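Local coordinates for bluetongue virus COAT protein VP7 (Bluetongue virus, PDB 1BVP), which assembles as trimers into 260 capsomers on an inner scaffold of VP3, forming part of the protein shell of the virus core, at residues I35-Y40 / F62-D67; T44-T49 / P82-H87; I184-R189 / I223-Q228; T209-G214 / A230-N235. One frame throughout, in Å; residues are numbered along the deposited sequence.

Contact 1: I35-Y40 / F62-D67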
loop_
_atom_site.group_PDB
_atom_site.type_symbol
_atom_site.label_atom_id
_atom_site.label_comp_id
_atom_site.label_asym_id
_atom_site.label_seq_id
_atom_site.Cartn_x
_atom_site.Cartn_y
_atom_site.Cartn_z
ATOM N N ILE A 35 -19.822 -23.221 -22.222
ATOM C CA ILE A 35 -20.985 -23.422 -21.364
ATOM C C ILE A 35 -21.731 -22.140 -21.017
ATOM O O ILE A 35 -22.972 -22.072 -21.083
ATOM C CB ILE A 35 -20.573 -24.054 -20.045
ATOM C CG1 ILE A 35 -19.562 -25.149 -20.339
ATOM C CG2 ILE A 35 -21.801 -24.651 -19.342
ATOM C CD1 ILE A 35 -19.106 -25.916 -19.145
ATOM N N ALA A 36 -20.965 -21.139 -20.605
ATOM C CA ALA A 36 -21.531 -19.870 -20.196
ATOM C C ALA A 36 -22.273 -19.193 -21.321
ATOM O O ALA A 36 -23.426 -18.819 -21.170
ATOM C CB ALA A 36 -20.444 -18.973 -19.659
ATOM N N ILE A 37 -21.637 -19.079 -22.474
ATOM C CA ILE A 37 -22.267 -18.413 -23.608
ATOM C C ILE A 37 -23.497 -19.155 -24.079
ATOM O O ILE A 37 -24.490 -18.542 -24.473
ATOM C CB ILE A 37 -21.287 -18.226 -24.754
ATOM C CG1 ILE A 37 -20.198 -17.236 -24.316
ATOM C CG2 ILE A 37 -22.010 -17.731 -25.997
ATOM C CD1 ILE A 37 -19.195 -16.959 -25.376
ATOM N N ASN A 38 -23.447 -20.479 -24.010
ATOM C CA ASN A 38 -24.576 -21.276 -24.422
ATOM C C ASN A 38 -25.755 -20.994 -23.444
ATOM O O ASN A 38 -26.840 -20.627 -23.896
ATOM C CB ASN A 38 -24.162 -22.766 -24.523
ATOM C CG ASN A 38 -25.332 -23.699 -24.926
ATOM O OD1 ASN A 38 -25.634 -23.816 -26.102
ATOM N ND2 ASN A 38 -25.963 -24.380 -23.950
ATOM N N ARG A 39 -25.552 -21.093 -22.122
ATOM C CA ARG A 39 -26.654 -20.821 -21.179
ATOM C C ARG A 39 -27.194 -19.413 -21.381
ATOM O O ARG A 39 -28.395 -19.189 -21.480
ATOM C CB ARG A 39 -26.201 -20.942 -19.740
ATOM C CG ARG A 39 -26.511 -22.249 -19.100
ATOM C CD ARG A 39 -27.992 -22.537 -19.101
ATOM N NE ARG A 39 -28.643 -22.203 -17.841
ATOM C CZ ARG A 39 -29.868 -22.610 -17.514
ATOM N NH1 ARG A 39 -30.564 -23.354 -18.357
ATOM N NH2 ARG A 39 -30.389 -22.298 -16.331
ATOM N N TYR A 40 -26.272 -18.470 -21.486
ATOM C CA TYR A 40 -26.614 -17.091 -21.662
ATOM C C TYR A 40 -27.479 -16.856 -22.892
ATOM O O TYR A 40 -28.574 -16.321 -22.777
ATOM C CB TYR A 40 -25.342 -16.264 -21.729
ATOM C CG TYR A 40 -25.614 -14.786 -21.810
ATOM C CD1 TYR A 40 -26.071 -14.076 -20.685
ATOM C CD2 TYR A 40 -25.476 -14.103 -23.022
ATOM C CE1 TYR A 40 -26.393 -12.724 -20.784
ATOM C CE2 TYR A 40 -25.787 -12.756 -23.128
ATOM C CZ TYR A 40 -26.244 -12.079 -22.014
ATOM O OH TYR A 40 -26.556 -10.755 -22.135
ATOM N N PHE A 62 -19.537 -7.839 -24.753
ATOM C CA PHE A 62 -19.396 -6.884 -23.675
ATOM C C PHE A 62 -20.723 -6.748 -22.925
ATOM O O PHE A 62 -20.742 -6.701 -21.685
ATOM C CB PHE A 62 -18.950 -5.518 -24.168
ATOM C CG PHE A 62 -18.804 -4.533 -23.052
ATOM C CD1 PHE A 62 -17.734 -4.636 -22.164
ATOM C CD2 PHE A 62 -19.797 -3.589 -22.804
ATOM C CE1 PHE A 62 -17.660 -3.823 -21.035
ATOM C CE2 PHE A 62 -19.738 -2.769 -21.679
ATOM C CZ PHE A 62 -18.672 -2.884 -20.790
ATOM N N PHE A 63 -21.837 -6.705 -23.658
ATOM C CA PHE A 63 -23.130 -6.598 -23.004
ATOM C C PHE A 63 -23.409 -7.803 -22.144
ATOM O O PHE A 63 -24.063 -7.685 -21.113
ATOM C CB PHE A 63 -24.236 -6.412 -24.003
ATOM C CG PHE A 63 -24.165 -5.115 -24.743
ATOM C CD1 PHE A 63 -23.539 -4.001 -24.181
ATOM C CD2 PHE A 63 -24.730 -4.996 -26.014
ATOM C CE1 PHE A 63 -23.481 -2.792 -24.875
ATOM C CE2 PHE A 63 -24.672 -3.791 -26.709
ATOM C CZ PHE A 63 -24.051 -2.688 -26.147
ATOM N N MET A 64 -22.854 -8.955 -22.523
ATOM C CA MET A 64 -23.060 -10.175 -21.746
ATOM C C MET A 64 -22.326 -10.012 -20.422
ATOM O O MET A 64 -22.817 -10.392 -19.370
ATOM C CB MET A 64 -22.522 -11.396 -22.497
ATOM C CG MET A 64 -22.633 -12.651 -21.674
ATOM S SD MET A 64 -21.806 -14.055 -22.350
ATOM C CE MET A 64 -20.035 -13.598 -22.283
ATOM N N CYS A 65 -21.134 -9.442 -20.487
ATOM C CA CYS A 65 -20.340 -9.205 -19.297
ATOM C C CYS A 65 -21.010 -8.164 -18.397
ATOM O O CYS A 65 -21.100 -8.352 -17.168
ATOM C CB CYS A 65 -18.988 -8.737 -19.721
ATOM S SG CYS A 65 -18.018 -10.082 -20.361
ATOM N N LEU A 66 -21.515 -7.092 -19.012
ATOM C CA LEU A 66 -22.226 -6.061 -18.272
ATOM C C LEU A 66 -23.420 -6.688 -17.539
ATOM O O LEU A 66 -23.621 -6.463 -16.342
ATOM C CB LEU A 66 -22.690 -4.971 -19.222
ATOM C CG LEU A 66 -23.394 -3.736 -18.640
ATOM C CD1 LEU A 66 -22.668 -3.173 -17.441
ATOM C CD2 LEU A 66 -23.470 -2.684 -19.735
ATOM N N ASP A 67 -24.178 -7.533 -18.230
ATOM C CA ASP A 67 -25.328 -8.191 -17.603
ATOM C C ASP A 67 -24.919 -9.015 -16.410
ATOM O O ASP A 67 -25.595 -9.025 -15.383
ATOM C CB ASP A 67 -26.041 -9.127 -18.588
ATOM C CG ASP A 67 -27.131 -8.436 -19.378
ATOM O OD1 ASP A 67 -27.600 -7.355 -18.961
ATOM O OD2 ASP A 67 -27.531 -8.983 -20.422
#
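The ring of Y40 lies across the side chain of M64 in a CH-pi contact, with M64 CG almost over the ring centre, 3.4 Å from the centroid and 10° off the normal. M64 SD stands obliquely to the same ring at 4.2 Å from its centroid, a Met-aromatic contact. The M64 chain leaves the helix with CG anti to the backbone N (chi1 176°) and stays extended through chi2, which lays CB and CG along the ring face; the bend at chi3 then carries CE toward I37. There M64 SD meets I37 CG1 at 4.1 Å, the two side chains crossing at about a right angle. At the far rim of Y40, D67 comes in at the edge, in the ring plane. Y40 OH donates to D67 OD2 over 2.7 Å through the anti lone pair, with ring and carboxylate planes 50° apart. The other oxygen, OD1, is held by Y84 OH, so both oxygens of this buried carboxylate are engaged. These residues join helices 27-44 and 55-73, whose segments run nearly perpendicular; V11 and C15 of helix 2-15 pack on M64, and T90 of helix 90-94 touches Y40 and D67.

Contact 2: T44-T49 / P82-H87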
loop_
_atom_site.group_PDB
_atom_site.type_symbol
_atom_site.label_atom_id
_atom_site.label_comp_id
_atom_site.label_asym_id
_atom_site.label_seq_id
_atom_site.Cartn_x
_atom_site.Cartn_y
_atom_site.Cartn_z
ATOM N N THR A 44 -31.550 -15.738 -22.715
ATOM C CA THR A 44 -31.559 -14.334 -23.096
ATOM C C THR A 44 -31.973 -14.037 -24.521
ATOM O O THR A 44 -32.466 -12.950 -24.809
ATOM C CB THR A 44 -30.113 -13.832 -22.856
ATOM O OG1 THR A 44 -30.023 -13.270 -21.550
ATOM C CG2 THR A 44 -29.598 -12.909 -23.911
ATOM N N LEU A 45 -31.669 -14.969 -25.417
ATOM C CA LEU A 45 -31.966 -14.857 -26.836
ATOM C C LEU A 45 -31.025 -13.917 -27.529
ATOM O O LEU A 45 -31.360 -13.317 -28.557
ATOM C CB LEU A 45 -33.420 -14.453 -27.090
ATOM C CG LEU A 45 -34.521 -15.517 -26.994
ATOM C CD1 LEU A 45 -34.136 -16.711 -26.118
ATOM C CD2 LEU A 45 -35.781 -14.829 -26.456
ATOM N N ARG A 46 -29.856 -13.724 -26.946
ATOM C CA ARG A 46 -28.877 -12.891 -27.614
ATOM C C ARG A 46 -27.996 -13.853 -28.426
ATOM O O ARG A 46 -28.186 -15.083 -28.359
ATOM C CB ARG A 46 -28.127 -12.026 -26.618
ATOM C CG ARG A 46 -28.930 -10.781 -26.317
ATOM C CD ARG A 46 -28.065 -9.538 -26.439
ATOM N NE ARG A 46 -27.300 -9.296 -25.206
ATOM C CZ ARG A 46 -27.387 -8.181 -24.469
ATOM N NH1 ARG A 46 -28.181 -7.169 -24.832
ATOM N NH2 ARG A 46 -26.782 -8.117 -23.287
ATOM N N GLY A 47 -27.072 -13.345 -29.226
ATOM C CA GLY A 47 -26.286 -14.276 -30.013
ATOM C C GLY A 47 -24.820 -13.989 -29.882
ATOM O O GLY A 47 -24.136 -13.590 -30.841
ATOM N N VAL A 48 -24.324 -14.192 -28.677
ATOM C CA VAL A 48 -22.925 -13.939 -28.397
ATOM C C VAL A 48 -22.088 -15.051 -29.076
ATOM O O VAL A 48 -22.478 -16.202 -29.039
ATOM C CB VAL A 48 -22.729 -13.932 -26.860
ATOM C CG1 VAL A 48 -21.298 -13.684 -26.490
ATOM C CG2 VAL A 48 -23.622 -12.894 -26.245
ATOM N N THR A 49 -20.975 -14.701 -29.720
ATOM C CA THR A 49 -20.090 -15.681 -30.363
ATOM C C THR A 49 -18.944 -15.902 -29.387
ATOM O O THR A 49 -18.624 -14.995 -28.648
ATOM C CB THR A 49 -19.367 -15.079 -31.552
ATOM O OG1 THR A 49 -20.306 -14.440 -32.373
ATOM C CG2 THR A 49 -18.668 -16.159 -32.383
ATOM N N PRO A 82 -29.795 3.337 -25.461
ATOM C CA PRO A 82 -30.679 2.940 -26.569
ATOM C C PRO A 82 -30.114 1.669 -27.245
ATOM O O PRO A 82 -30.807 0.988 -27.987
ATOM C CB PRO A 82 -30.609 4.152 -27.512
ATOM C CG PRO A 82 -29.210 4.696 -27.306
ATOM C CD PRO A 82 -29.007 4.547 -25.790
ATOM N N ASP A 83 -28.860 1.345 -26.928
ATOM C CA ASP A 83 -28.156 0.210 -27.498
ATOM C C ASP A 83 -28.113 -0.993 -26.602
ATOM O O ASP A 83 -27.961 -2.111 -27.076
ATOM C CB ASP A 83 -26.720 0.615 -27.864
ATOM C CG ASP A 83 -26.675 1.648 -28.979
ATOM O OD1 ASP A 83 -27.708 1.839 -29.672
ATOM O OD2 ASP A 83 -25.619 2.291 -29.172
ATOM N N TYR A 84 -28.243 -0.775 -25.304
ATOM C CA TYR A 84 -28.171 -1.874 -24.358
ATOM C C TYR A 84 -29.361 -1.889 -23.444
ATOM O O TYR A 84 -29.787 -0.849 -22.917
ATOM C CB TYR A 84 -26.886 -1.769 -23.530
ATOM C CG TYR A 84 -26.889 -2.577 -22.241
ATOM C CD1 TYR A 84 -26.626 -3.950 -22.247
ATOM C CD2 TYR A 84 -27.167 -1.981 -21.014
ATOM C CE1 TYR A 84 -26.643 -4.711 -21.076
ATOM C CE2 TYR A 84 -27.189 -2.747 -19.827
ATOM C CZ TYR A 84 -26.929 -4.110 -19.875
ATOM O OH TYR A 84 -27.008 -4.879 -18.734
ATOM N N THR A 85 -29.882 -3.086 -23.229
ATOM C CA THR A 85 -31.002 -3.265 -22.324
ATOM C C THR A 85 -30.635 -4.404 -21.393
ATOM O O THR A 85 -30.301 -5.490 -21.835
ATOM C CB THR A 85 -32.278 -3.576 -23.089
ATOM O OG1 THR A 85 -32.436 -2.583 -24.115
ATOM C CG2 THR A 85 -33.490 -3.529 -22.154
ATOM N N GLN A 86 -30.629 -4.140 -20.103
ATOM C CA GLN A 86 -30.268 -5.161 -19.145
ATOM C C GLN A 86 -31.264 -6.317 -19.127
ATOM O O GLN A 86 -32.470 -6.101 -19.075
ATOM C CB GLN A 86 -30.117 -4.521 -17.757
ATOM C CG GLN A 86 -29.996 -5.481 -16.580
ATOM C CD GLN A 86 -29.759 -4.765 -15.261
ATOM O OE1 GLN A 86 -29.949 -3.551 -15.162
ATOM N NE2 GLN A 86 -29.343 -5.504 -14.246
ATOM N N HIS A 87 -30.734 -7.541 -19.115
ATOM C CA HIS A 87 -31.528 -8.764 -19.081
ATOM C C HIS A 87 -31.490 -9.357 -17.734
ATOM O O HIS A 87 -30.532 -10.022 -17.389
ATOM C CB HIS A 87 -30.997 -9.784 -20.074
ATOM C CG HIS A 87 -31.042 -9.291 -21.476
ATOM N ND1 HIS A 87 -32.184 -9.374 -22.246
ATOM C CD2 HIS A 87 -30.159 -8.545 -22.185
ATOM C CE1 HIS A 87 -32.009 -8.683 -23.362
ATOM N NE2 HIS A 87 -30.789 -8.171 -23.349
#
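R46 and H87 meet with their flat groups nearly perpendicular, the planes 82° apart. The imidazole turns its edge to one face of the guanidinium, placing H87 NE2 3.2 Å above that plane and offset toward the rim. NE2 and R46 NH1 are close, yet the angle is poor for a hydrogen bond, so this is edge-on-face packing. H87 CD2 completes it at 3.6 Å from R46 CZ. The Y84 ring borders the guanidinium from another direction, CE1 lying 4.1 Å from R46 NH2 with each group edge-on to the other. T44 OG1 touches H87 CB at 3.9 Å, its side chain crossing that of H87 at about a right angle. Both segments are connections in the helical domain: T44 is the last residue of helix 27-44, L45 leaves it with positive phi (76°), and 82-87 belongs to the loop between helix 55-73 and helix 90-94. Bends at chi2 and chi3 turn the arginine chain inward from this helix end. In the next shell, R46 NH2 forms a salt bridge with D67 OD2 and a hydrogen bond with Y40 OH, which anchor the guanidinium at its NH2 end. D67 is the shared anchor, its OD1 also accepting from the backbone N of H87.

Contact 3: I184-R189 / I223-Q228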
loop_
_atom_site.group_PDB
_atom_site.type_symbol
_atom_site.label_atom_id
_atom_site.label_comp_id
_atom_site.label_asym_id
_atom_site.label_seq_id
_atom_site.Cartn_x
_atom_site.Cartn_y
_atom_site.Cartn_z
ATOM N N ILE A 184 -2.440 2.196 20.968
ATOM C CA ILE A 184 -1.939 3.503 20.552
ATOM C C ILE A 184 -0.448 3.417 20.719
ATOM O O ILE A 184 0.026 2.953 21.754
ATOM C CB ILE A 184 -2.505 4.637 21.446
ATOM C CG1 ILE A 184 -4.022 4.496 21.516
ATOM C CG2 ILE A 184 -2.163 6.013 20.868
ATOM C CD1 ILE A 184 -4.701 5.575 22.231
ATOM N N TYR A 185 0.285 3.761 19.664
ATOM C CA TYR A 185 1.733 3.682 19.713
ATOM C C TYR A 185 2.305 5.081 19.831
ATOM O O TYR A 185 2.158 5.945 18.956
ATOM C CB TYR A 185 2.294 2.895 18.516
ATOM C CG TYR A 185 1.788 1.463 18.493
ATOM C CD1 TYR A 185 0.549 1.144 17.916
ATOM C CD2 TYR A 185 2.495 0.449 19.112
ATOM C CE1 TYR A 185 0.028 -0.137 17.967
ATOM C CE2 TYR A 185 1.985 -0.851 19.169
ATOM C CZ TYR A 185 0.744 -1.138 18.595
ATOM O OH TYR A 185 0.235 -2.424 18.675
ATOM N N LEU A 186 2.916 5.272 20.988
ATOM C CA LEU A 186 3.492 6.511 21.438
ATOM C C LEU A 186 4.998 6.590 21.458
ATOM O O LEU A 186 5.686 5.575 21.524
ATOM C CB LEU A 186 3.089 6.663 22.900
ATOM C CG LEU A 186 1.798 7.320 23.313
ATOM C CD1 LEU A 186 0.816 7.390 22.191
ATOM C CD2 LEU A 186 1.265 6.587 24.490
ATOM N N VAL A 187 5.500 7.814 21.369
ATOM C CA VAL A 187 6.917 8.077 21.623
ATOM C C VAL A 187 6.932 9.468 22.240
ATOM O O VAL A 187 6.177 10.341 21.801
ATOM C CB VAL A 187 7.954 7.821 20.462
ATOM C CG1 VAL A 187 7.303 7.427 19.195
ATOM C CG2 VAL A 187 8.930 8.975 20.339
ATOM N N TRP A 188 7.581 9.587 23.406
ATOM C CA TRP A 188 7.649 10.885 24.118
ATOM C C TRP A 188 9.035 11.479 24.104
ATOM O O TRP A 188 10.047 10.768 24.114
ATOM C CB TRP A 188 7.098 10.818 25.558
ATOM C CG TRP A 188 8.012 10.184 26.592
ATOM C CD1 TRP A 188 8.088 8.860 26.935
ATOM C CD2 TRP A 188 9.007 10.853 27.389
ATOM N NE1 TRP A 188 9.074 8.661 27.877
ATOM C CE2 TRP A 188 9.657 9.863 28.170
ATOM C CE3 TRP A 188 9.403 12.198 27.529
ATOM C CZ2 TRP A 188 10.684 10.171 29.065
ATOM C CZ3 TRP A 188 10.413 12.501 28.421
ATOM C CH2 TRP A 188 11.047 11.491 29.176
ATOM N N ARG A 189 9.082 12.796 23.997
ATOM C CA ARG A 189 10.357 13.493 23.971
ATOM C C ARG A 189 10.346 14.697 24.924
ATOM O O ARG A 189 9.280 15.233 25.290
ATOM C CB ARG A 189 10.604 13.990 22.556
ATOM C CG ARG A 189 10.642 12.920 21.527
ATOM C CD ARG A 189 10.791 13.504 20.147
ATOM N NE ARG A 189 10.685 12.479 19.099
ATOM C CZ ARG A 189 9.542 12.104 18.509
ATOM N NH1 ARG A 189 8.389 12.665 18.847
ATOM N NH2 ARG A 189 9.540 11.159 17.580
ATOM N N ILE A 223 6.135 3.002 22.299
ATOM C CA ILE A 223 5.442 2.421 23.407
ATOM C C ILE A 223 4.076 1.941 22.938
ATOM O O ILE A 223 3.315 2.678 22.307
ATOM C CB ILE A 223 5.224 3.491 24.488
ATOM C CG1 ILE A 223 6.551 3.880 25.123
ATOM C CG2 ILE A 223 4.198 3.031 25.525
ATOM C CD1 ILE A 223 6.463 5.226 25.812
ATOM N N ALA A 224 3.759 0.705 23.280
ATOM C CA ALA A 224 2.475 0.132 22.948
ATOM C C ALA A 224 1.564 0.408 24.135
ATOM O O ALA A 224 1.701 -0.199 25.194
ATOM C CB ALA A 224 2.636 -1.335 22.736
ATOM N N TRP A 225 0.637 1.327 23.972
ATOM C CA TRP A 225 -0.247 1.679 25.067
ATOM C C TRP A 225 -1.684 1.317 24.726
ATOM O O TRP A 225 -2.195 1.690 23.667
ATOM C CB TRP A 225 -0.115 3.191 25.329
ATOM C CG TRP A 225 -1.046 3.769 26.382
ATOM C CD1 TRP A 225 -1.271 3.273 27.634
ATOM C CD2 TRP A 225 -1.903 4.920 26.249
ATOM N NE1 TRP A 225 -2.222 4.024 28.277
ATOM C CE2 TRP A 225 -2.630 5.040 27.453
ATOM C CE3 TRP A 225 -2.125 5.858 25.233
ATOM C CZ2 TRP A 225 -3.573 6.066 27.671
ATOM C CZ3 TRP A 225 -3.068 6.886 25.451
ATOM C CH2 TRP A 225 -3.776 6.976 26.658
ATOM N N ASP A 226 -2.353 0.648 25.654
ATOM C CA ASP A 226 -3.744 0.245 25.466
ATOM C C ASP A 226 -4.757 1.336 25.553
ATOM O O ASP A 226 -5.936 1.079 25.378
ATOM C CB ASP A 226 -4.142 -0.823 26.462
ATOM C CG ASP A 226 -3.800 -0.449 27.870
ATOM O OD1 ASP A 226 -2.591 -0.498 28.219
ATOM O OD2 ASP A 226 -4.726 -0.111 28.616
ATOM N N GLY A 227 -4.335 2.540 25.900
ATOM C CA GLY A 227 -5.280 3.645 25.988
ATOM C C GLY A 227 -6.070 3.707 27.282
ATOM O O GLY A 227 -6.841 4.647 27.470
ATOM N N GLN A 228 -5.896 2.720 28.166
ATOM C CA GLN A 228 -6.621 2.685 29.444
ATOM C C GLN A 228 -5.677 2.945 30.621
ATOM O O GLN A 228 -5.972 3.772 31.492
ATOM C CB GLN A 228 -7.325 1.327 29.667
ATOM C CG GLN A 228 -8.471 0.993 28.725
ATOM C CD GLN A 228 -9.516 2.104 28.654
ATOM O OE1 GLN A 228 -10.203 2.388 29.641
ATOM N NE2 GLN A 228 -9.638 2.742 27.486
#
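W225 packs its indole against I184 and L186 of the adjoining strand. Its CB lies 3.6 Å from the backbone O of I184 and 3.8 Å from L186 CD2. CG is placed anti to the backbone N (chi1 176°), and L186 CD2 stays beside the ring as far as CE3, where the gap is 3.5 Å. CZ3 then meets I184 CD1 at 3.8 Å, the isoleucine and indole lying side by side and pointing the same way. On the five-membered side, NE1 donates to the backbone O of A229. One face of the indole carries G227 CA, 3.3 Å above the plane and over its centre; F175 meets the indole edge-to-face. The backbones form an antiparallel pair in the beta-sandwich domain: I184 with W225 and L186 with I223 are hydrogen-bonded pairs, between which Y185 and A224 make a non-hydrogen-bonded pair. Of the four bonds, I223 N to L186 O is 2.7 Å. Y185 and A224 project from the other face of the sheet, where Y185 CE2 touches A224 CB, the tyrosine stacks on F249, and I298 of a second subunit packs on it. Beyond W225, D226 OD2 accepts from the backbone N of Q228, an Asx turn, with the donor above the carboxylate plane.

Contact 4: T209-G214 / A230-N235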
loop_
_atom_site.group_PDB
_atom_site.type_symbol
_atom_site.label_atom_id
_atom_site.label_comp_id
_atom_site.label_asym_id
_atom_site.label_seq_id
_atom_site.Cartn_x
_atom_site.Cartn_y
_atom_site.Cartn_z
ATOM N N THR A 209 10.078 12.217 33.809
ATOM C CA THR A 209 9.720 10.840 33.518
ATOM C C THR A 209 8.279 10.694 33.055
ATOM O O THR A 209 7.414 11.511 33.387
ATOM C CB THR A 209 9.925 9.888 34.733
ATOM O OG1 THR A 209 8.992 10.206 35.780
ATOM C CG2 THR A 209 11.344 9.963 35.236
ATOM N N VAL A 210 8.065 9.665 32.236
ATOM C CA VAL A 210 6.747 9.293 31.718
ATOM C C VAL A 210 6.622 7.809 32.082
ATOM O O VAL A 210 7.590 7.045 31.978
ATOM C CB VAL A 210 6.640 9.474 30.176
ATOM C CG1 VAL A 210 5.264 9.038 29.708
ATOM C CG2 VAL A 210 6.853 10.933 29.798
ATOM N N SER A 211 5.488 7.424 32.637
ATOM C CA SER A 211 5.309 6.036 33.004
ATOM C C SER A 211 3.929 5.601 32.524
ATOM O O SER A 211 2.977 6.419 32.466
ATOM C CB SER A 211 5.462 5.844 34.516
ATOM O OG SER A 211 4.303 6.297 35.202
ATOM N N VAL A 212 3.848 4.342 32.100
ATOM C CA VAL A 212 2.596 3.791 31.598
ATOM C C VAL A 212 2.189 2.660 32.508
ATOM O O VAL A 212 2.952 1.718 32.692
ATOM C CB VAL A 212 2.733 3.268 30.143
ATOM C CG1 VAL A 212 1.392 2.743 29.683
ATOM C CG2 VAL A 212 3.204 4.397 29.192
ATOM N N GLY A 213 1.002 2.769 33.102
ATOM C CA GLY A 213 0.538 1.745 34.027
ATOM C C GLY A 213 1.527 1.483 35.169
ATOM O O GLY A 213 1.707 0.340 35.593
ATOM N N GLY A 214 2.216 2.526 35.629
ATOM C CA GLY A 214 3.165 2.358 36.714
ATOM C C GLY A 214 4.589 2.032 36.311
ATOM O O GLY A 214 5.508 2.188 37.115
ATOM N N ALA A 230 -2.867 4.215 33.095
ATOM C CA ALA A 230 -2.497 5.603 33.383
ATOM C C ALA A 230 -1.189 6.052 32.748
ATOM O O ALA A 230 -0.149 5.368 32.818
ATOM C CB ALA A 230 -2.471 5.835 34.863
ATOM N N LEU A 231 -1.269 7.218 32.125
ATOM C CA LEU A 231 -0.145 7.845 31.440
ATOM C C LEU A 231 0.273 8.951 32.394
ATOM O O LEU A 231 -0.334 10.033 32.428
ATOM C CB LEU A 231 -0.660 8.430 30.136
ATOM C CG LEU A 231 0.376 8.650 29.073
ATOM C CD1 LEU A 231 1.211 7.417 28.966
ATOM C CD2 LEU A 231 -0.368 8.886 27.799
ATOM N N HIS A 232 1.315 8.667 33.161
ATOM C CA HIS A 232 1.772 9.556 34.206
ATOM C C HIS A 232 3.074 10.316 33.960
ATOM O O HIS A 232 4.151 9.721 33.832
ATOM C CB HIS A 232 1.873 8.714 35.470
ATOM C CG HIS A 232 2.071 9.507 36.721
ATOM N ND1 HIS A 232 1.049 10.213 37.327
ATOM C CD2 HIS A 232 3.166 9.678 37.505
ATOM C CE1 HIS A 232 1.505 10.779 38.430
ATOM N NE2 HIS A 232 2.785 10.471 38.561
ATOM N N VAL A 233 2.982 11.642 33.923
ATOM C CA VAL A 233 4.170 12.468 33.726
ATOM C C VAL A 233 4.627 13.054 35.073
ATOM O O VAL A 233 3.809 13.461 35.899
ATOM C CB VAL A 233 3.924 13.617 32.742
ATOM C CG1 VAL A 233 5.258 14.078 32.181
ATOM C CG2 VAL A 233 2.975 13.184 31.620
ATOM N N HIS A 234 5.933 13.047 35.305
ATOM C CA HIS A 234 6.506 13.557 36.540
ATOM C C HIS A 234 7.754 14.416 36.276
ATOM O O HIS A 234 8.703 13.973 35.606
ATOM C CB HIS A 234 6.867 12.380 37.459
ATOM C CG HIS A 234 7.550 12.774 38.734
ATOM N ND1 HIS A 234 7.210 13.907 39.450
ATOM C CD2 HIS A 234 8.560 12.183 39.422
ATOM C CE1 HIS A 234 7.982 13.999 40.523
ATOM N NE2 HIS A 234 8.809 12.967 40.528
ATOM N N ASN A 235 7.715 15.658 36.772
ATOM C CA ASN A 235 8.832 16.607 36.669
ATOM C C ASN A 235 9.489 16.733 38.048
ATOM O O ASN A 235 9.027 17.499 38.879
ATOM C CB ASN A 235 8.318 17.981 36.264
ATOM C CG ASN A 235 9.431 18.994 36.148
ATOM O OD1 ASN A 235 10.608 18.621 36.120
ATOM N ND2 ASN A 235 9.073 20.281 36.082
#
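L231 and V212 are brought together by their torsions: in L231, chi1 of -158° swings CG away from the backbone N and chi2 of 47° brings CD1 toward V212, which holds CG2 anti to its own carbonyl carbon, and the two side chains run side by side in the same direction. L231 CD1 meets V212 CG2 at 3.6 Å and more loosely approaches V210 CG1; V210 CG2 and V233 CG1 extend the apolar face at 4.3 Å. On the other face, T209 OG1 (chi1 67°) and S211 OG each sit between backbone N and carbonyl carbon, which turns the hydroxyls toward the histidines opposite. T209 OG1 lies 3.5 Å from H234 CB and near the plane of that imidazole, at its edge. S211 OG is 3.4 Å from H232 CB; both are van der Waals contacts. The strands 209-212 and 231-234 are antiparallel. T209 with H234 and S211 with H232 are hydrogen-bonded pairs, alternating with the non-hydrogen-bonded pairs V210-V233 and V212-L231, and G213 N to A230 O at 2.9 Å prolongs the register by one bond. CA-H...O contacts, such as V210 CA to H232 O at 3.4 Å, fill in between. The two form the middle of a four-stranded sheet, with 168-170 beside 231-234 and 215-217 beside 209-212. The two faces differ chemically: V212 and L231 pack on W225, V212 also on I223, and V210 on W188, turning this face to the neighbouring sheet, whereas the polar face is partly exposed, and H232, whose ND1 is bonded to D170 OD1, would probably be helped by that carboxylate to carry a positive charge.

From the N terminus, segment 35-40 meets 62-67 in contact 1, closing a loop that contains 44-49; that segment in turn reaches past 62-67 to 82-87, so contacts 1 and 2 cross. Together they tie helices 27-44 and 55-73 to the loop before helix 90-94, and they touch through Y40, R46, D67 and Y84. Far along the chain, in the beta domain, contacts 3 and 4 cross likewise: 209-214 lies within the loop closed by 184-189 and 223-228, but pairs beyond it with 230-235. Their two sheets face each other where W188 and W225 meet V210 and V212. Centres of contacts 1 and 3 are about 55 Å apart, without touch.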